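Local coordinates for Serine/threonine-protein kinase pelle (Drosophila melanogaster, PDB 1D2Z) that acts as a serine/threonine kinase in Toll receptor signalling that sets embryonic dorsoventral polarity, its death domain here binding that of Tube, at residues H27-D32 against G58-N63; D8-I13 against N74-T79. One frame throughout, in Å; residues are numbered along the deposited sequence.

Contact 1: H27-D32 against G58-N63; sequences HLDALD and GRSASN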
loop_
_atom_site.group_PDB
_atom_site.type_symbol
_atom_site.label_atom_id
_atom_site.label_comp_id
_atom_site.label_asym_id
_atom_site.label_seq_id
_atom_site.Cartn_x
_atom_site.Cartn_y
_atom_site.Cartn_z
ATOM N N HIS A 27 -13.546 -20.530 2.213
ATOM C CA HIS A 27 -14.326 -20.542 3.447
ATOM C C HIS A 27 -15.054 -19.210 3.676
ATOM O O HIS A 27 -16.253 -19.192 3.935
ATOM C CB HIS A 27 -13.414 -20.862 4.634
ATOM C CG HIS A 27 -14.050 -20.634 5.967
ATOM N ND1 HIS A 27 -15.152 -21.341 6.400
ATOM C CD2 HIS A 27 -13.744 -19.767 6.962
ATOM C CE1 HIS A 27 -15.497 -20.921 7.605
ATOM N NE2 HIS A 27 -14.658 -19.965 7.969
ATOM N N LEU A 28 -14.324 -18.104 3.563
ATOM C CA LEU A 28 -14.896 -16.772 3.755
ATOM C C LEU A 28 -15.950 -16.443 2.690
ATOM O O LEU A 28 -16.929 -15.748 2.967
ATOM C CB LEU A 28 -13.779 -15.723 3.763
ATOM C CG LEU A 28 -12.729 -15.854 4.874
ATOM C CD1 LEU A 28 -11.593 -14.872 4.606
ATOM C CD2 LEU A 28 -13.355 -15.592 6.248
ATOM N N ASP A 29 -15.758 -16.955 1.478
ATOM C CA ASP A 29 -16.714 -16.711 0.401
ATOM C C ASP A 29 -18.008 -17.468 0.646
ATOM O O ASP A 29 -19.087 -16.957 0.362
ATOM C CB ASP A 29 -16.135 -17.109 -0.958
ATOM C CG ASP A 29 -15.035 -16.179 -1.420
ATOM O OD1 ASP A 29 -14.855 -15.097 -0.822
ATOM O OD2 ASP A 29 -14.344 -16.535 -2.390
ATOM N N ALA A 30 -17.889 -18.691 1.163
ATOM C CA ALA A 30 -19.051 -19.516 1.467
ATOM C C ALA A 30 -19.876 -18.831 2.554
ATOM O O ALA A 30 -21.106 -18.865 2.521
ATOM C CB ALA A 30 -18.608 -20.899 1.934
ATOM N N LEU A 31 -19.189 -18.237 3.530
ATOM C CA LEU A 31 -19.855 -17.525 4.616
ATOM C C LEU A 31 -20.394 -16.180 4.138
ATOM O O LEU A 31 -21.255 -15.583 4.793
ATOM C CB LEU A 31 -18.887 -17.265 5.772
ATOM C CG LEU A 31 -18.462 -18.417 6.677
ATOM C CD1 LEU A 31 -17.607 -17.844 7.803
ATOM C CD2 LEU A 31 -19.688 -19.137 7.232
ATOM N N ASP A 32 -19.836 -15.684 3.034
ATOM C CA ASP A 32 -20.225 -14.400 2.450
ATOM C C ASP A 32 -20.057 -13.255 3.464
ATOM O O ASP A 32 -21.007 -12.529 3.770
ATOM C CB ASP A 32 -21.672 -14.468 1.934
ATOM C CG ASP A 32 -22.006 -13.354 0.947
ATOM O OD1 ASP A 32 -21.075 -12.767 0.347
ATOM O OD2 ASP A 32 -23.213 -13.079 0.755
ATOM N N GLY A 58 -17.453 -13.346 -11.105
ATOM C CA GLY A 58 -17.157 -14.723 -10.732
ATOM C C GLY A 58 -15.891 -14.988 -9.928
ATOM O O GLY A 58 -15.534 -16.144 -9.706
ATOM N N ARG A 59 -15.207 -13.935 -9.489
ATOM C CA ARG A 59 -13.989 -14.103 -8.705
ATOM C C ARG A 59 -14.249 -14.078 -7.201
ATOM O O ARG A 59 -15.317 -13.666 -6.745
ATOM C CB ARG A 59 -12.949 -13.050 -9.089
ATOM C CG ARG A 59 -12.483 -13.167 -10.529
ATOM C CD ARG A 59 -11.220 -12.364 -10.783
ATOM N NE ARG A 59 -10.761 -12.491 -12.166
ATOM C CZ ARG A 59 -11.234 -11.779 -13.189
ATOM N NH1 ARG A 59 -12.189 -10.876 -12.997
ATOM N NH2 ARG A 59 -10.752 -11.972 -14.409
ATOM N N SER A 60 -13.268 -14.542 -6.435
ATOM C CA SER A 60 -13.376 -14.584 -4.985
ATOM C C SER A 60 -13.414 -13.193 -4.360
ATOM O O SER A 60 -12.487 -12.393 -4.524
ATOM C CB SER A 60 -12.219 -15.383 -4.390
ATOM O OG SER A 60 -12.174 -15.225 -2.981
ATOM N N ALA A 61 -14.486 -12.928 -3.621
ATOM C CA ALA A 61 -14.656 -11.640 -2.960
ATOM C C ALA A 61 -13.654 -11.464 -1.825
ATOM O O ALA A 61 -13.056 -10.399 -1.673
ATOM C CB ALA A 61 -16.084 -11.501 -2.438
ATOM N N SER A 62 -13.425 -12.527 -1.059
ATOM C CA SER A 62 -12.502 -12.437 0.063
ATOM C C SER A 62 -11.061 -12.319 -0.411
ATOM O O SER A 62 -10.264 -11.633 0.220
ATOM C CB SER A 62 -12.668 -13.627 1.008
ATOM O OG SER A 62 -12.272 -14.822 0.366
ATOM N N ASN A 63 -10.727 -12.977 -1.518
ATOM C CA ASN A 63 -9.364 -12.881 -2.048
ATOM C C ASN A 63 -9.083 -11.431 -2.450
ATOM O O ASN A 63 -7.980 -10.919 -2.246
ATOM C CB ASN A 63 -9.171 -13.792 -3.261
ATOM C CG ASN A 63 -7.772 -13.695 -3.836
ATOM O OD1 ASN A 63 -6.785 -13.944 -3.138
ATOM N ND2 ASN A 63 -7.676 -13.307 -5.104
#

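Contact 2: D8-I13 against N74-T79; sequences DNTMAI and NHTVQT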
loop_
_atom_site.group_PDB
_atom_site.type_symbol
_atom_site.label_atom_id
_atom_site.label_comp_id
_atom_site.label_asym_id
_atom_site.label_seq_id
_atom_site.Cartn_x
_atom_site.Cartn_y
_atom_site.Cartn_z
ATOM N N ASP A 8 4.889 -9.177 16.970
ATOM C CA ASP A 8 4.353 -9.535 15.657
ATOM C C ASP A 8 5.458 -9.895 14.667
ATOM O O ASP A 8 6.004 -9.033 13.976
ATOM C CB ASP A 8 3.476 -8.405 15.091
ATOM C CG ASP A 8 2.614 -8.854 13.901
ATOM O OD1 ASP A 8 2.876 -9.921 13.303
ATOM O OD2 ASP A 8 1.654 -8.130 13.562
ATOM N N ASN A 9 5.781 -11.182 14.607
ATOM C CA ASN A 9 6.803 -11.678 13.695
ATOM C C ASN A 9 6.186 -12.525 12.585
ATOM O O ASN A 9 6.869 -13.343 11.968
ATOM C CB ASN A 9 7.852 -12.500 14.451
ATOM C CG ASN A 9 8.802 -11.636 15.259
ATOM O OD1 ASN A 9 8.716 -10.404 15.243
ATOM N ND2 ASN A 9 9.724 -12.281 15.970
ATOM N N THR A 10 4.894 -12.329 12.335
ATOM C CA THR A 10 4.212 -13.092 11.295
ATOM C C THR A 10 4.478 -12.496 9.923
ATOM O O THR A 10 4.824 -11.320 9.803
ATOM C CB THR A 10 2.690 -13.161 11.531
ATOM O OG1 THR A 10 2.133 -11.841 11.518
ATOM C CG2 THR A 10 2.390 -13.830 12.863
ATOM N N MET A 11 4.316 -13.314 8.887
ATOM C CA MET A 11 4.542 -12.858 7.526
ATOM C C MET A 11 3.434 -11.928 7.050
ATOM O O MET A 11 2.362 -11.846 7.654
ATOM C CB MET A 11 4.649 -14.045 6.568
ATOM C CG MET A 11 3.393 -14.901 6.479
ATOM S SD MET A 11 3.512 -16.142 5.168
ATOM C CE MET A 11 4.694 -17.303 5.890
ATOM N N ALA A 12 3.712 -11.222 5.963
ATOM C CA ALA A 12 2.739 -10.317 5.374
ATOM C C ALA A 12 1.663 -11.178 4.720
ATOM O O ALA A 12 1.963 -12.249 4.181
ATOM C CB ALA A 12 3.413 -9.437 4.331
ATOM N N ILE A 13 0.415 -10.718 4.790
ATOM C CA ILE A 13 -0.721 -11.415 4.191
ATOM C C ILE A 13 -0.452 -11.747 2.722
ATOM O O ILE A 13 -0.821 -12.824 2.240
ATOM C CB ILE A 13 -2.007 -10.541 4.291
ATOM C CG1 ILE A 13 -2.464 -10.458 5.754
ATOM C CG2 ILE A 13 -3.100 -11.070 3.359
ATOM C CD1 ILE A 13 -3.545 -9.426 6.021
ATOM N N ASN A 74 -0.030 -3.531 3.630
ATOM C CA ASN A 74 1.036 -4.412 4.106
ATOM C C ASN A 74 0.744 -5.041 5.472
ATOM O O ASN A 74 1.610 -5.074 6.341
ATOM C CB ASN A 74 2.357 -3.619 4.155
ATOM C CG ASN A 74 3.591 -4.513 4.138
ATOM O OD1 ASN A 74 3.549 -5.643 3.646
ATOM N ND2 ASN A 74 4.701 -4.001 4.671
ATOM N N HIS A 75 -0.487 -5.506 5.672
ATOM C CA HIS A 75 -0.859 -6.126 6.941
ATOM C C HIS A 75 -0.338 -7.555 7.057
ATOM O O HIS A 75 -0.132 -8.235 6.047
ATOM C CB HIS A 75 -2.373 -6.077 7.155
ATOM C CG HIS A 75 -2.881 -4.720 7.528
ATOM N ND1 HIS A 75 -2.368 -4.004 8.586
ATOM C CD2 HIS A 75 -3.846 -3.944 6.981
ATOM C CE1 HIS A 75 -2.999 -2.845 8.679
ATOM N NE2 HIS A 75 -3.901 -2.783 7.716
ATOM N N THR A 76 -0.090 -7.970 8.294
ATOM C CA THR A 76 0.436 -9.298 8.614
ATOM C C THR A 76 -0.658 -10.322 8.900
ATOM O O THR A 76 -1.822 -9.968 9.135
ATOM C CB THR A 76 1.337 -9.249 9.866
ATOM O OG1 THR A 76 0.535 -8.943 11.013
ATOM C CG2 THR A 76 2.440 -8.200 9.712
ATOM N N VAL A 77 -0.267 -11.596 8.910
ATOM C CA VAL A 77 -1.210 -12.670 9.178
ATOM C C VAL A 77 -1.750 -12.521 10.601
ATOM O O VAL A 77 -2.914 -12.819 10.857
ATOM C CB VAL A 77 -0.558 -14.068 8.993
ATOM C CG1 VAL A 77 -1.561 -15.157 9.291
ATOM C CG2 VAL A 77 -0.062 -14.229 7.569
ATOM N N GLN A 78 -0.919 -12.034 11.519
ATOM C CA GLN A 78 -1.378 -11.849 12.894
ATOM C C GLN A 78 -2.508 -10.818 12.944
ATOM O O GLN A 78 -3.510 -11.017 13.633
ATOM C CB GLN A 78 -0.230 -11.426 13.815
ATOM C CG GLN A 78 -0.655 -11.316 15.274
ATOM C CD GLN A 78 0.477 -10.925 16.199
ATOM O OE1 GLN A 78 0.415 -9.897 16.868
ATOM N NE2 GLN A 78 1.512 -11.754 16.254
ATOM N N THR A 79 -2.364 -9.735 12.185
ATOM C CA THR A 79 -3.391 -8.698 12.151
ATOM C C THR A 79 -4.675 -9.264 11.542
ATOM O O THR A 79 -5.773 -8.948 11.994
ATOM C CB THR A 79 -2.895 -7.443 11.396
ATOM O OG1 THR A 79 -1.739 -6.932 12.073
ATOM C CG2 THR A 79 -3.965 -6.350 11.374
HETATM O O HOH W 1 -0.682 -7.685 15.109
#

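Contact 1: H27-D32 against G58-N63
Asp-29 of helix 18-31 lays its carboxylate across the first turn of helix 61-73, and both oxygens are engaged there. OD1 accepts from the backbone N of Ser-62 (3.0 Å between Asp-29 OD1 and Ser-62 N, N-H...O angle 156°), while OD2 takes the hydroxyl of Ser-60 (2.6 Å from Asp-29 OD2 to Ser-60 OG). In these two bonds both oxygens accept through their syn lone pairs, from two different residues of one helix start. Asp-29 reaches them with CG anti to its carbonyl carbon (chi1 -70°), although its CB does not point at the other helix.

Ser-60 is the N-cap: its OG, besides donating to Asp-29, accepts from Asn-63 N at 3.0 Å. Ser-62 OG lies 2.9 Å from Asp-29 OD1 but also bonds Cys-25 O, so where its single proton goes is not settled. Beside this polar patch the helices meet through carbon, Leu-28 CB resting 3.6 Å from Ser-62 CB, and the Leu-28 side chain also packs on Ala-92 of helix 90-95.

With an alanine in place of Asp-29, Ser-62 N and the Ser-60 hydroxyl would probably lose this acceptor, and one tie between the helices would go. An aspartate of one helix thus bonds the start of another within the six-helix death-domain bundle, where the helix dipole and the Ser-62 amide would probably favour its negative charge.

Contact 2: D8-I13 against N74-T79
Ala-12 and Thr-76 face each other as a single beta bridge, their CA atoms 4.1 Å apart, and the tightly packed part of the contact is built round it. Val-77 N bonds Met-11 O at 2.9 Å, met nearly head-on (C=O...N 176°). Ile-13 N bonds His-75 O at 2.8 Å, almost straight at the hydrogen (176°). Pairing on both flanks, with none between Ala-12 and Thr-76 themselves, is the pattern of a non-hydrogen-bonded antiparallel pair. Ile-13 CG1 presses on the same strip, 3.2 Å from His-75 O, and its CD1 meets His-75 CB; Leu-66 and Trp-69 of helix 61-73 back it. The Met-11 and Val-77 side chains lie side by side, pointing the same way, with Met-11 CG 3.7 Å from Val-77 CG2.

The looser side is the partly exposed edge at Asp-8, where a water donates to both Asp-8 OD2 and Gln-78 OE1. Asp-8 OD2 accepts from Thr-76 OG1 at 2.9 Å, and Asp-8 OD1 accepts from Thr-10 OG1 and, in an Asx turn, from Thr-10 N. Thr-10 OG1 in turn takes Gln-78 N at 3.1 Å. The extended Gln-78 chain brings its amide to stack on the Asp-8 carboxylate, planes 12° apart.

Tube packs on Gln-78 and Thr-79; His-75 NE2 and Asn-74 ND2 hydrogen-bond Pro-143 O and Asp-124 OD2 of the Tube chain, and Asn-74 OD1 bonds Arg-14 NE. Thr-76, accepting from Thr-79 N, is the N-cap of helix 77-86, so the N-terminal arm is laid over the start of that helix, at the surface where Tube binds in this death-domain complex.

In the fold
The contacts sit on opposite sides of the chain's centre, with centres about 21 Å apart and nearest atoms about 7 Å apart, and share no residue. Contact 1 is small and buried, joining helix 18-31 to helix 61-73 inside the six-helix bundle; contact 2 is larger, only partly buried, and fastens the N-terminal arm to helix 77-86, the next helix after 61-73. Both use an aspartate bonded to a Ser or Thr N-cap. In contact 1 the aspartate's bonds dominate, with one small apolar contact beside them, whereas contact 2 adds backbone pairing, more apolar packing and a bridging water. Tube reaches contact 2 but not contact 1.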